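Local coordinates for protein CRISPR-associated endonuclease Cas1 (Thermotoga maritima, PDB 4XTK) that probably acts as a metal-dependent double-stranded DNA endonuclease in CRISPR adaptive immunity, working as a homodimer that joins a Cas2 homodimer, at residues 185-188 with 189-192; 252-255 with 256-260. All blocks are in the same frame, centred on the assembly; numbering follows the deposited sequence.

Contact 1: residues 185-188 with 189-192; sequences PKNF and ANTL
Asn187 caps the start of helix 188-208, and its side chain meets Asn190 in a classic N-cap. From CB the chain turns into the position between the backbone N and the carbonyl carbon (chi1 59°), which folds the amide back over the first helical turn. CG of Asn187 then comes 3.5 Å from ND2 of Asn190. At the tip, OD1 of Asn187 takes two donors from opposite faces of its carbonyl plane: the backbone N of Asn190 at 3.0 Å, in a fairly straight bond of 161°, and ND2 of Asn190 at 2.9 Å, less straight. The two amide planes are within 1° of parallel. The other branch, ND2 of Asn187, faces a fellow donor in ND2 of Asn190. That second amide has its own hold, since its OD1 accepts from Arg180. CD of Pro185 lies 3.7 Å from ND2 of Asn190.

Next to the cap, the ring of Phe188 meets those of Phe175 and Phe261. The main chain of Asn187 is gripped twice as well: its O accepts the backbone N of Thr191 at 3.2 Å and, from the opposite face, OG1 of Thr191 at 2.9 Å.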
ATOM      1  N   PRO E 185      26.762   8.817  22.003  1.00 56.67           N
ATOM      2  CA  PRO E 185      28.024   9.560  21.927  1.00 63.80           C
ATOM      3  C   PRO E 185      28.746   9.272  20.623  1.00 57.22           C
ATOM      4  O   PRO E 185      28.519   8.224  20.009  1.00 50.63           O
ATOM      5  CB  PRO E 185      28.832   9.026  23.117  1.00 61.63           C
ATOM      6  CG  PRO E 185      27.832   8.423  24.026  1.00 62.63           C
ATOM      7  CD  PRO E 185      26.738   7.892  23.144  1.00 55.89           C
ATOM      8  N   LYS E 186      29.638  10.168  20.226  1.00 57.72           N
ATOM      9  CA  LYS E 186      30.325   9.994  18.965  1.00 59.47           C
ATOM     10  C   LYS E 186      31.606   9.216  19.222  1.00 62.78           C
ATOM     11  O   LYS E 186      32.564   9.727  19.802  1.00 72.12           O
ATOM     12  CB  LYS E 186      30.593  11.364  18.327  1.00 66.54           C
ATOM     13  CG  LYS E 186      31.792  11.468  17.405  1.00 76.42           C
ATOM     14  CD  LYS E 186      31.855  12.869  16.816  1.00 83.25           C
ATOM     15  CE  LYS E 186      33.253  13.244  16.369  1.00 95.88           C
ATOM     16  NZ  LYS E 186      33.284  14.625  15.807  1.00104.98           N
ATOM     17  N   ASN E 187      31.596   7.958  18.791  1.00 46.87           N
ATOM     18  CA  ASN E 187      32.763   7.095  18.878  1.00 54.50           C
ATOM     19  C   ASN E 187      32.597   5.918  17.933  1.00 49.82           C
ATOM     20  O   ASN E 187      31.559   5.780  17.282  1.00 45.86           O
ATOM     21  CB  ASN E 187      33.007   6.607  20.313  1.00 47.73           C
ATOM     22  CG  ASN E 187      31.840   5.825  20.888  1.00 53.22           C
ATOM     23  OD1 ASN E 187      30.975   5.332  20.163  1.00 50.24           O
ATOM     24  ND2 ASN E 187      31.837   5.674  22.206  1.00 45.93           N
ATOM     25  N   PHE E 188      33.608   5.061  17.869  1.00 48.02           N
ATOM     26  CA  PHE E 188      33.608   3.976  16.895  1.00 47.38           C
ATOM     27  C   PHE E 188      32.427   3.028  17.094  1.00 47.13           C
ATOM     28  O   PHE E 188      31.665   2.779  16.162  1.00 46.66           O
ATOM     29  CB  PHE E 188      34.922   3.198  16.969  1.00 49.56           C
ATOM     30  CG  PHE E 188      36.125   4.004  16.580  1.00 50.27           C
ATOM     31  CD1 PHE E 188      36.032   4.990  15.613  1.00 51.22           C
ATOM     32  CD2 PHE E 188      37.350   3.773  17.178  1.00 52.29           C
ATOM     33  CE1 PHE E 188      37.139   5.729  15.247  1.00 54.21           C
ATOM     34  CE2 PHE E 188      38.463   4.511  16.821  1.00 55.15           C
ATOM     35  CZ  PHE E 188      38.356   5.489  15.853  1.00 56.16           C
ATOM     36  N   ALA E 189      32.276   2.525  18.315  1.00 45.73           N
ATOM     37  CA  ALA E 189      31.291   1.492  18.612  1.00 45.22           C
ATOM     38  C   ALA E 189      29.859   1.934  18.314  1.00 45.75           C
ATOM     39  O   ALA E 189      29.090   1.178  17.723  1.00 44.93           O
ATOM     40  CB  ALA E 189      31.415   1.056  20.063  1.00 43.88           C
ATOM     41  N   ASN E 190      29.497   3.149  18.711  1.00 41.37           N
ATOM     42  CA  ASN E 190      28.142   3.623  18.467  1.00 40.69           C
ATOM     43  C   ASN E 190      27.878   3.912  16.988  1.00 46.53           C
ATOM     44  O   ASN E 190      26.735   3.838  16.529  1.00 53.57           O
ATOM     45  CB  ASN E 190      27.837   4.861  19.312  1.00 45.77           C
ATOM     46  CG  ASN E 190      27.609   4.519  20.771  1.00 52.79           C
ATOM     47  OD1 ASN E 190      26.629   3.863  21.116  1.00 54.02           O
ATOM     48  ND2 ASN E 190      28.503   4.976  21.639  1.00 48.71           N
ATOM     49  N   THR E 191      28.926   4.228  16.239  1.00 44.24           N
ATOM     50  CA  THR E 191      28.794   4.381  14.795  1.00 45.03           C
ATOM     51  C   THR E 191      28.424   3.044  14.161  1.00 44.53           C
ATOM     52  O   THR E 191      27.623   2.985  13.227  1.00 51.33           O
ATOM     53  CB  THR E 191      30.089   4.904  14.159  1.00 49.09           C
ATOM     54  OG1 THR E 191      30.384   6.202  14.684  1.00 53.59           O
ATOM     55  CG2 THR E 191      29.946   4.991  12.644  1.00 46.60           C
ATOM     56  N   LEU E 192      29.012   1.973  14.683  1.00 44.86           N
ATOM     57  CA  LEU E 192      28.733   0.630  14.199  1.00 45.20           C
ATOM     58  C   LEU E 192      27.344   0.150  14.613  1.00 40.34           C
ATOM     59  O   LEU E 192      26.568  -0.317  13.774  1.00 41.27           O
ATOM     60  CB  LEU E 192      29.797  -0.346  14.699  1.00 47.70           C
ATOM     61  CG  LEU E 192      31.164  -0.198  14.035  1.00 47.38           C
ATOM     62  CD1 LEU E 192      32.183  -1.044  14.761  1.00 51.47           C
ATOM     63  CD2 LEU E 192      31.096  -0.584  12.561  1.00 46.22           C
TER

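Contact 2: residues 252-255 with 256-260; sequences NTRQ and INEKH
Arg254 and Asn257 face each other across the turn that leaves helix 230-252, where an Asx turn at Asn257 leads into the 3-10 segment 258-260. Arg254 is the first residue past the helix to abandon helical geometry, and its positive phi (61°) swings the chain round.

The compact part lies on the Asn257 and His260 side, which is buried. OD1 of Asn257 closes the Asx turn by accepting the backbone N of Lys259 at 3.0 Å, in the carbonyl plane and on a lone pair. The other branch of the amide, ND2 of Asn257, reaches back to O of Arg254 at 2.9 Å in a weak, bent bond, so a single amide spans both arms of the turn. His260 ND1 accepts from the backbone N of Asn257 along an almost straight line (178°) in the ring plane, which would help to set the rotation of the imidazole. The same ring lies next to the Gln255 carbonyl. CG of Lys259 sits over the centre of one ring face, while CD1 of Ile256 approaches the opposite face near the rim.

The looser side belongs to the exposed Arg254. Bends at chi2 and chi3 fold its chain back so that the guanidinium stacks on the Asn257 amide, the planes 27° apart, and CB of Asn257 lies over one face, 3.6 Å from NH1 of Arg254. Glu258 forms a salt bridge with the guanidinium, met at its edge; through OE1 it forms a second one with Arg174. The carboxylate is thus shared between two arginines, which would be expected to favour its ionised form. OE2 of Glu258 offers its syn lone pair to NH1 of Arg254 at 2.8 Å.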
ATOM      1  N   ASN E 252      36.734  -7.199  17.356  1.00 52.28           N
ATOM      2  CA  ASN E 252      37.694  -8.061  18.033  1.00 61.45           C
ATOM      3  C   ASN E 252      38.616  -8.796  17.061  1.00 70.23           C
ATOM      4  O   ASN E 252      39.713  -9.204  17.442  1.00 85.07           O
ATOM      5  CB  ASN E 252      36.976  -9.076  18.931  1.00 65.30           C
ATOM      6  CG  ASN E 252      36.567  -8.490  20.277  1.00 68.74           C
ATOM      7  OD1 ASN E 252      37.066  -7.442  20.695  1.00 73.10           O
ATOM      8  ND2 ASN E 252      35.667  -9.177  20.970  1.00 68.57           N
ATOM      9  N   THR E 253      38.184  -8.985  15.816  1.00 67.11           N
ATOM     10  CA  THR E 253      39.064  -9.608  14.826  1.00 61.33           C
ATOM     11  C   THR E 253      39.771  -8.549  13.992  1.00 61.43           C
ATOM     12  O   THR E 253      40.529  -8.871  13.079  1.00 69.49           O
ATOM     13  CB  THR E 253      38.310 -10.568  13.882  1.00 58.75           C
ATOM     14  OG1 THR E 253      37.334  -9.846  13.121  1.00 56.41           O
ATOM     15  CG2 THR E 253      37.642 -11.688  14.668  1.00 58.47           C
ATOM     16  N   ARG E 254      39.498  -7.287  14.312  1.00 62.61           N
ATOM     17  CA  ARG E 254      40.079  -6.142  13.619  1.00 68.00           C
ATOM     18  C   ARG E 254      39.711  -6.120  12.132  1.00 67.42           C
ATOM     19  O   ARG E 254      40.396  -5.496  11.326  1.00 60.84           O
ATOM     20  CB  ARG E 254      41.599  -6.134  13.782  1.00 81.67           C
ATOM     21  CG  ARG E 254      42.081  -5.824  15.187  1.00 87.06           C
ATOM     22  CD  ARG E 254      42.338  -4.346  15.360  1.00 90.35           C
ATOM     23  NE  ARG E 254      43.394  -3.889  14.464  1.00 88.53           N
ATOM     24  CZ  ARG E 254      43.846  -2.641  14.420  1.00 83.05           C
ATOM     25  NH1 ARG E 254      43.341  -1.722  15.230  1.00 81.47           N
ATOM     26  NH2 ARG E 254      44.804  -2.315  13.567  1.00 85.09           N
ATOM     27  N   GLN E 255      38.621  -6.790  11.773  1.00 57.31           N
ATOM     28  CA  GLN E 255      38.091  -6.668  10.422  1.00 67.91           C
ATOM     29  C   GLN E 255      37.607  -5.251  10.246  1.00 67.40           C
ATOM     30  O   GLN E 255      37.772  -4.643   9.191  1.00 70.15           O
ATOM     31  CB  GLN E 255      36.953  -7.644  10.171  1.00 56.01           C
ATOM     32  CG  GLN E 255      37.385  -9.073   9.955  1.00 74.81           C
ATOM     33  CD  GLN E 255      36.214  -9.950   9.576  1.00 85.97           C
ATOM     34  OE1 GLN E 255      35.693 -10.699  10.402  1.00 86.04           O
ATOM     35  NE2 GLN E 255      35.783  -9.854   8.320  1.00 89.54           N
ATOM     36  N   ILE E 256      36.991  -4.742  11.306  1.00 67.75           N
ATOM     37  CA  ILE E 256      36.668  -3.335  11.423  1.00 59.79           C
ATOM     38  C   ILE E 256      37.623  -2.709  12.438  1.00 60.58           C
ATOM     39  O   ILE E 256      37.743  -3.191  13.565  1.00 62.80           O
ATOM     40  CB  ILE E 256      35.210  -3.113  11.869  1.00 57.98           C
ATOM     41  CG1 ILE E 256      34.230  -3.519  10.763  1.00 53.36           C
ATOM     42  CG2 ILE E 256      34.987  -1.662  12.276  1.00 47.92           C
ATOM     43  CD1 ILE E 256      34.190  -2.568   9.578  1.00 54.41           C
ATOM     44  N   ASN E 257      38.319  -1.656  12.028  1.00 58.36           N
ATOM     45  CA  ASN E 257      39.145  -0.891  12.950  1.00 59.16           C
ATOM     46  C   ASN E 257      39.182   0.584  12.575  1.00 56.53           C
ATOM     47  O   ASN E 257      38.424   1.037  11.714  1.00 55.80           O
ATOM     48  CB  ASN E 257      40.565  -1.455  13.017  1.00 62.38           C
ATOM     49  CG  ASN E 257      41.215  -1.565  11.656  1.00 65.12           C
ATOM     50  OD1 ASN E 257      41.443  -0.564  10.978  1.00 68.20           O
ATOM     51  ND2 ASN E 257      41.533  -2.789  11.254  1.00 72.07           N
ATOM     52  N   GLU E 258      40.076   1.321  13.228  1.00 58.26           N
ATOM     53  CA  GLU E 258      40.123   2.776  13.116  1.00 62.53           C
ATOM     54  C   GLU E 258      40.379   3.274  11.691  1.00 66.68           C
ATOM     55  O   GLU E 258      40.110   4.435  11.379  1.00 68.51           O
ATOM     56  CB  GLU E 258      41.191   3.345  14.058  1.00 65.03           C
ATOM     57  CG  GLU E 258      42.595   2.777  13.853  1.00 75.30           C
ATOM     58  CD  GLU E 258      42.795   1.427  14.519  1.00 79.16           C
ATOM     59  OE1 GLU E 258      41.837   0.913  15.140  1.00 80.04           O
ATOM     60  OE2 GLU E 258      43.912   0.878  14.415  1.00 79.87           O
ATOM     61  N   LYS E 259      40.887   2.407  10.825  1.00 62.88           N
ATOM     62  CA  LYS E 259      41.149   2.809   9.447  1.00 65.84           C
ATOM     63  C   LYS E 259      39.857   2.958   8.646  1.00 64.03           C
ATOM     64  O   LYS E 259      39.862   3.499   7.539  1.00 65.45           O
ATOM     65  CB  LYS E 259      42.090   1.809   8.767  1.00 76.25           C
ATOM     66  CG  LYS E 259      41.406   0.654   8.057  1.00 76.54           C
ATOM     67  CD  LYS E 259      42.441  -0.358   7.581  1.00 84.23           C
ATOM     68  CE  LYS E 259      41.809  -1.454   6.742  1.00 82.47           C
ATOM     69  NZ  LYS E 259      42.751  -2.583   6.515  1.00 84.01           N
ATOM     70  N   HIS E 260      38.751   2.487   9.217  1.00 61.23           N
ATOM     71  CA  HIS E 260      37.461   2.478   8.533  1.00 65.13           C
ATOM     72  C   HIS E 260      36.545   3.668   8.855  1.00 70.55           C
ATOM     73  O   HIS E 260      35.383   3.682   8.442  1.00 65.66           O
ATOM     74  CB  HIS E 260      36.729   1.171   8.838  1.00 67.20           C
ATOM     75  CG  HIS E 260      37.434  -0.042   8.321  1.00 69.79           C
ATOM     76  ND1 HIS E 260      38.157  -0.887   9.134  1.00 73.27           N
ATOM     77  CD2 HIS E 260      37.552  -0.534   7.065  1.00 70.99           C
ATOM     78  CE1 HIS E 260      38.678  -1.857   8.404  1.00 74.79           C
ATOM     79  NE2 HIS E 260      38.326  -1.666   7.145  1.00 73.21           N
TER

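In the fold
Along the chain the two contacts come in series: contact 1 opens helix 188-208, and contact 2 starts at the last residue of helix 230-252 and leads into strand 261-262. In space their centres are 13 Å apart, on the same side of the chain's centre, and they touch directly. CD1 of Leu192 packs on CG2 of Ile256 at 3.8 Å, and CZ of Phe188 on CB of Glu258 at 4.0 Å. The beginning of one helix is thereby joined to the turn after the next. Leu192 also packs on helix 230-252, and Ile256 on helix 272-287. Both contacts belong to the helical part of Cas1, away from the probable manganese ligands Glu155, His221 and Glu236.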